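Local structure of ABC transporter, periplasmic substrate-binding protein (Thermotoga maritima, 2HPG) at residues A[186-191]-A[198-203]; A[103-108]-A[259-264]. The protein probably binds a solute in the periplasm and delivers it to a membrane transporter of the tripartite ATP-independent (TRAP) family. All coordinates share one frame; numbering follows the deposited sequence.

Interaction 1: residues A[186-191]-A[198-203]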
loop_
_atom_site.group_PDB
_atom_site.type_symbol
_atom_site.label_atom_id
_atom_site.label_comp_id
_atom_site.label_asym_id
_atom_site.label_seq_id
_atom_site.Cartn_x
_atom_site.Cartn_y
_atom_site.Cartn_z
ATOM N N GLY A 186 8.446 -6.748 12.175
ATOM C CA GLY A 186 9.610 -7.543 12.553
ATOM C C GLY A 186 9.352 -8.452 13.738
ATOM O O GLY A 186 10.176 -9.313 14.045
ATOM N N GLU A 187 8.219 -8.264 14.415
ATOM C CA GLU A 187 7.864 -9.082 15.588
ATOM C C GLU A 187 6.701 -10.054 15.365
ATOM O O GLU A 187 6.256 -10.719 16.309
ATOM C CB GLU A 187 7.538 -8.160 16.769
ATOM C CG GLU A 187 8.743 -7.840 17.665
ATOM C CD GLU A 187 8.396 -6.816 18.706
ATOM O OE1 GLU A 187 8.613 -7.087 19.912
ATOM O OE2 GLU A 187 7.876 -5.740 18.317
ATOM N N ILE A 188 6.208 -10.151 14.127
ATOM C CA ILE A 188 5.097 -11.067 13.813
ATOM C C ILE A 188 5.509 -12.511 14.123
ATOM O O ILE A 188 4.776 -13.253 14.762
ATOM C CB ILE A 188 4.655 -10.951 12.310
ATOM C CG1 ILE A 188 4.108 -9.560 11.976
ATOM C CG2 ILE A 188 3.562 -11.964 11.967
ATOM C CD1 ILE A 188 3.924 -9.350 10.434
ATOM N N TYR A 189 6.701 -12.915 13.682
ATOM C CA TYR A 189 7.163 -14.274 13.965
ATOM C C TYR A 189 7.131 -14.565 15.479
ATOM O O TYR A 189 6.560 -15.578 15.912
ATOM C CB TYR A 189 8.571 -14.484 13.390
ATOM C CG TYR A 189 9.015 -15.923 13.365
ATOM C CD1 TYR A 189 9.124 -16.627 12.163
ATOM C CD2 TYR A 189 9.339 -16.585 14.534
ATOM C CE1 TYR A 189 9.540 -17.945 12.138
ATOM C CE2 TYR A 189 9.734 -17.909 14.518
ATOM C CZ TYR A 189 9.842 -18.580 13.323
ATOM O OH TYR A 189 10.255 -19.907 13.330
ATOM N N THR A 190 7.716 -13.658 16.273
ATOM C CA THR A 190 7.720 -13.761 17.749
ATOM C C THR A 190 6.315 -13.820 18.329
ATOM O O THR A 190 6.025 -14.618 19.235
ATOM C CB THR A 190 8.410 -12.540 18.382
ATOM O OG1 THR A 190 9.716 -12.383 17.830
ATOM C CG2 THR A 190 8.519 -12.678 19.898
ATOM N N ALA A 191 5.433 -12.961 17.819
ATOM C CA ALA A 191 4.038 -12.956 18.287
ATOM C C ALA A 191 3.315 -14.282 18.007
ATOM O O ALA A 191 2.514 -14.735 18.810
ATOM C CB ALA A 191 3.279 -11.789 17.676
ATOM N N ASP A 198 -2.726 -15.240 16.457
ATOM C CA ASP A 198 -3.043 -16.512 15.800
ATOM C C ASP A 198 -2.610 -16.530 14.337
ATOM O O ASP A 198 -2.487 -17.597 13.725
ATOM C CB ASP A 198 -4.537 -16.786 15.848
ATOM C CG ASP A 198 -5.059 -16.904 17.244
ATOM O OD1 ASP A 198 -4.436 -17.629 18.045
ATOM O OD2 ASP A 198 -6.116 -16.293 17.535
ATOM N N GLY A 199 -2.386 -15.352 13.775
ATOM C CA GLY A 199 -2.018 -15.251 12.364
ATOM C C GLY A 199 -1.826 -13.818 11.931
ATOM O O GLY A 199 -1.748 -12.900 12.755
ATOM N N ALA A 200 -1.716 -13.638 10.625
ATOM C CA ALA A 200 -1.470 -12.336 10.021
ATOM C C ALA A 200 -2.188 -12.287 8.681
ATOM O O ALA A 200 -2.951 -13.184 8.334
ATOM C CB ALA A 200 0.037 -12.103 9.832
ATOM N N GLU A 201 -1.979 -11.210 7.936
ATOM C CA GLU A 201 -2.562 -11.084 6.626
ATOM C C GLU A 201 -1.552 -10.293 5.820
ATOM O O GLU A 201 -1.175 -9.196 6.211
ATOM C CB GLU A 201 -3.948 -10.428 6.715
ATOM C CG GLU A 201 -4.017 -9.112 7.415
ATOM C CD GLU A 201 -3.694 -7.922 6.541
ATOM O OE1 GLU A 201 -3.214 -6.908 7.076
ATOM O OE2 GLU A 201 -3.906 -7.995 5.327
ATOM N N LEU A 202 -1.017 -10.911 4.775
ATOM C CA LEU A 202 0.226 -10.458 4.150
ATOM C C LEU A 202 0.269 -10.886 2.691
ATOM O O LEU A 202 -0.566 -11.644 2.235
ATOM C CB LEU A 202 1.437 -11.076 4.876
ATOM C CG LEU A 202 1.712 -10.651 6.324
ATOM C CD1 LEU A 202 2.814 -11.525 6.949
ATOM C CD2 LEU A 202 2.090 -9.172 6.469
ATOM N N THR A 203 1.267 -10.394 1.959
ATOM C CA THR A 203 1.583 -10.902 0.641
ATOM C C THR A 203 2.486 -12.136 0.762
ATOM O O THR A 203 3.048 -12.375 1.816
ATOM C CB THR A 203 2.361 -9.862 -0.133
ATOM O OG1 THR A 203 3.621 -9.685 0.505
ATOM C CG2 THR A 203 1.589 -8.535 -0.150
#
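Ile188, in the first turn of helix 188-193, turns its side chain toward strand 199-202 and meets Ala200 and Leu202. From CB the chain forks. The short branch, CG2, lies anti to the backbone N and reaches the methyl of Ala200, with CG2 and Ala200 CB 4.1 Å apart. The other branch leaves CB through CG1, which itself touches neither strand residue, and runs on nearly extended (chi2 169°). This carries CD1 along the strand to Leu202, where Ile188 CD1 stands 4.3 Å from Leu202 CD1. One beta-branched residue therefore covers two strand positions with two different methyls.

Ala200 and Leu202 are two apart on the strand, so both face the helix, and they touch each other as well: Ala200 CB is 4.0 Å from Leu202 CD1. The small alanine suits the place opposite the helix backbone, where the CA atoms of Ile188 and Ala200 are 7.7 Å apart, and the longer leucine meets the isoleucine tip further along. Between them, Glu201 turns to the other face of the strand and pairs with Arg142. Ile188 also rests on Arg162 of the adjacent strand 160-162. In chain order helix 188-193 connects strand 179-181 to strand 199-202, parallel strands on either side of strand 160-162, and it packs over the latter two: the apolar seam of a beta-alpha-beta crossover in an alpha/beta lobe of the periplasmic binding protein fold.

Interaction 2: residues A[103-108]-A[259-264]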
loop_
_atom_site.group_PDB
_atom_site.type_symbol
_atom_site.label_atom_id
_atom_site.label_comp_id
_atom_site.label_asym_id
_atom_site.label_seq_id
_atom_site.Cartn_x
_atom_site.Cartn_y
_atom_site.Cartn_z
ATOM N N GLU A 103 -6.137 -4.399 -15.065
ATOM C CA GLU A 103 -7.368 -3.685 -14.706
ATOM C C GLU A 103 -7.217 -2.812 -13.463
ATOM O O GLU A 103 -7.831 -1.747 -13.360
ATOM C CB GLU A 103 -8.522 -4.676 -14.483
ATOM C CG GLU A 103 -9.047 -5.311 -15.761
ATOM C CD GLU A 103 -10.216 -6.259 -15.538
ATOM O OE1 GLU A 103 -10.716 -6.400 -14.406
ATOM O OE2 GLU A 103 -10.653 -6.871 -16.524
ATOM N N ALA A 104 -6.425 -3.283 -12.501
ATOM C CA ALA A 104 -6.183 -2.533 -11.262
ATOM C C ALA A 104 -5.477 -1.195 -11.551
ATOM O O ALA A 104 -5.898 -0.160 -11.044
ATOM C CB ALA A 104 -5.359 -3.389 -10.272
ATOM N N ILE A 105 -4.438 -1.243 -12.389
ATOM C CA ILE A 105 -3.694 -0.063 -12.847
ATOM C C ILE A 105 -4.565 0.893 -13.640
ATOM O O ILE A 105 -4.450 2.111 -13.491
ATOM C CB ILE A 105 -2.495 -0.470 -13.765
ATOM C CG1 ILE A 105 -1.392 -1.183 -12.968
ATOM C CG2 ILE A 105 -1.916 0.743 -14.515
ATOM C CD1 ILE A 105 -1.005 -0.518 -11.643
ATOM N N GLU A 106 -5.431 0.347 -14.495
ATOM C CA GLU A 106 -6.337 1.190 -15.280
ATOM C C GLU A 106 -7.349 1.906 -14.396
ATOM O O GLU A 106 -7.626 3.076 -14.613
ATOM C CB GLU A 106 -7.039 0.393 -16.397
ATOM C CG GLU A 106 -7.942 1.265 -17.305
ATOM C CD GLU A 106 -7.270 2.593 -17.747
ATOM O OE1 GLU A 106 -6.151 2.562 -18.324
ATOM O OE2 GLU A 106 -7.867 3.670 -17.509
ATOM N N VAL A 107 -7.897 1.222 -13.399
ATOM C CA VAL A 107 -8.767 1.858 -12.407
ATOM C C VAL A 107 -8.068 3.000 -11.649
ATOM O O VAL A 107 -8.674 4.039 -11.389
ATOM C CB VAL A 107 -9.332 0.819 -11.388
ATOM C CG1 VAL A 107 -9.603 1.436 -10.030
ATOM C CG2 VAL A 107 -10.606 0.218 -11.928
ATOM N N LEU A 108 -6.808 2.783 -11.277
ATOM C CA LEU A 108 -6.009 3.810 -10.584
ATOM C C LEU A 108 -5.862 5.050 -11.474
ATOM O O LEU A 108 -6.053 6.165 -11.016
ATOM C CB LEU A 108 -4.630 3.258 -10.176
ATOM C CG LEU A 108 -4.602 2.167 -9.101
ATOM C CD1 LEU A 108 -3.171 1.798 -8.702
ATOM C CD2 LEU A 108 -5.402 2.565 -7.873
ATOM N N GLU A 259 5.417 0.058 -13.599
ATOM C CA GLU A 259 6.328 -1.044 -13.945
ATOM C C GLU A 259 6.514 -2.053 -12.804
ATOM O O GLU A 259 6.397 -3.268 -13.019
ATOM C CB GLU A 259 7.682 -0.475 -14.362
ATOM C CG GLU A 259 8.701 -1.487 -14.835
ATOM C CD GLU A 259 10.090 -0.876 -15.061
ATOM O OE1 GLU A 259 10.269 0.345 -14.845
ATOM O OE2 GLU A 259 11.016 -1.625 -15.457
ATOM N N VAL A 260 6.835 -1.578 -11.604
ATOM C CA VAL A 260 7.057 -2.523 -10.496
ATOM C C VAL A 260 5.737 -3.144 -10.009
ATOM O O VAL A 260 5.703 -4.296 -9.631
ATOM C CB VAL A 260 7.878 -1.899 -9.342
ATOM C CG1 VAL A 260 7.085 -0.833 -8.585
ATOM C CG2 VAL A 260 8.412 -3.018 -8.409
ATOM N N SER A 261 4.638 -2.403 -10.058
ATOM C CA SER A 261 3.327 -2.940 -9.683
ATOM C C SER A 261 2.923 -4.170 -10.488
ATOM O O SER A 261 2.420 -5.155 -9.942
ATOM C CB SER A 261 2.265 -1.868 -9.870
ATOM O OG SER A 261 2.523 -0.754 -9.054
ATOM N N LEU A 262 3.159 -4.123 -11.788
ATOM C CA LEU A 262 2.822 -5.237 -12.668
ATOM C C LEU A 262 3.776 -6.390 -12.500
ATOM O O LEU A 262 3.359 -7.526 -12.603
ATOM C CB LEU A 262 2.834 -4.800 -14.120
ATOM C CG LEU A 262 1.632 -3.944 -14.513
ATOM C CD1 LEU A 262 1.945 -3.257 -15.813
ATOM C CD2 LEU A 262 0.390 -4.775 -14.648
ATOM N N LYS A 263 5.060 -6.108 -12.285
ATOM C CA LYS A 263 6.031 -7.174 -12.015
ATOM C C LYS A 263 5.682 -7.905 -10.718
ATOM O O LYS A 263 5.698 -9.135 -10.647
ATOM C CB LYS A 263 7.449 -6.608 -11.930
ATOM C CG LYS A 263 8.555 -7.650 -12.119
ATOM C CD LYS A 263 9.946 -7.110 -11.796
ATOM C CE LYS A 263 11.032 -8.111 -12.263
ATOM N NZ LYS A 263 12.394 -7.836 -11.712
ATOM N N ILE A 264 5.370 -7.142 -9.690
ATOM C CA ILE A 264 4.891 -7.699 -8.429
ATOM C C ILE A 264 3.640 -8.568 -8.644
ATOM O O ILE A 264 3.610 -9.729 -8.232
ATOM C CB ILE A 264 4.626 -6.595 -7.363
ATOM C CG1 ILE A 264 5.936 -5.998 -6.857
ATOM C CG2 ILE A 264 3.877 -7.168 -6.168
ATOM C CD1 ILE A 264 5.749 -4.842 -5.894
#
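No flat group takes part where Ile105 meets Ser261 and Leu262: saturated carbons touch from helix to helix. Ile105 supplies the whole contribution of segment 103-108. Its CG1 is beside the backbone N, and the next bond is folded rather than extended (chi2 -46°), which brings CD1 toward Ser261. There Ile105 CD1 comes within 4.0 Å of Ser261 CB, so the serine is met at its carbon. One bond nearer the backbone, Ile105 CG1 faces Leu262, whose CD2 methyl approaches to 4.3 Å. The leucine's CB does not point straight across the gap, but its branched end reaches over it, so isoleucine is touched by two successive residues of the same helical turn.

Serine suits this place because it is small and has two uses. Its CB packs against the isoleucine methyl where the helices come close, the CA atoms of Ile105 and Ser261 being 8.2 Å apart, while its buried hydroxyl has polar company. Ser261 OG accepts a hydrogen bond from Val138 N of strand 130-146, while Gly257 O, one turn back in its own helix and the stronger partner, and Tyr136 O of the strand compete for its single proton. Helix 243-278 is thereby tied to that strand beside the contact. Leu108, one turn on from Ile105, packs on Phe135, Tyr136 and Val138 of the same strand, while Val260 and Ile264 turn to helix 22-37. Helix 101-112 thus lies against both the long helix and strand 130-146.

Overall arrangement
Along the chain the order is 103-108, 186-191, 198-203, 259-264: the two segments of interaction 1 are near neighbours in sequence and fall between those of interaction 2, which are 151 residues apart. The centres of the contacts are 26 Å apart and their nearest atoms about 7 Å, without touching. Strand 130-146 relates them, pairing antiparallel with strand 199-202 of interaction 1 and packing against both helices of interaction 2. One contact is local, packing a crossover helix on the strand that follows it, whereas the other joins distant parts of the chain along long helix 243-278. A long helix running across both lobes is characteristic of TRAP solute-binding proteins, and helix 243-278 is probably that element.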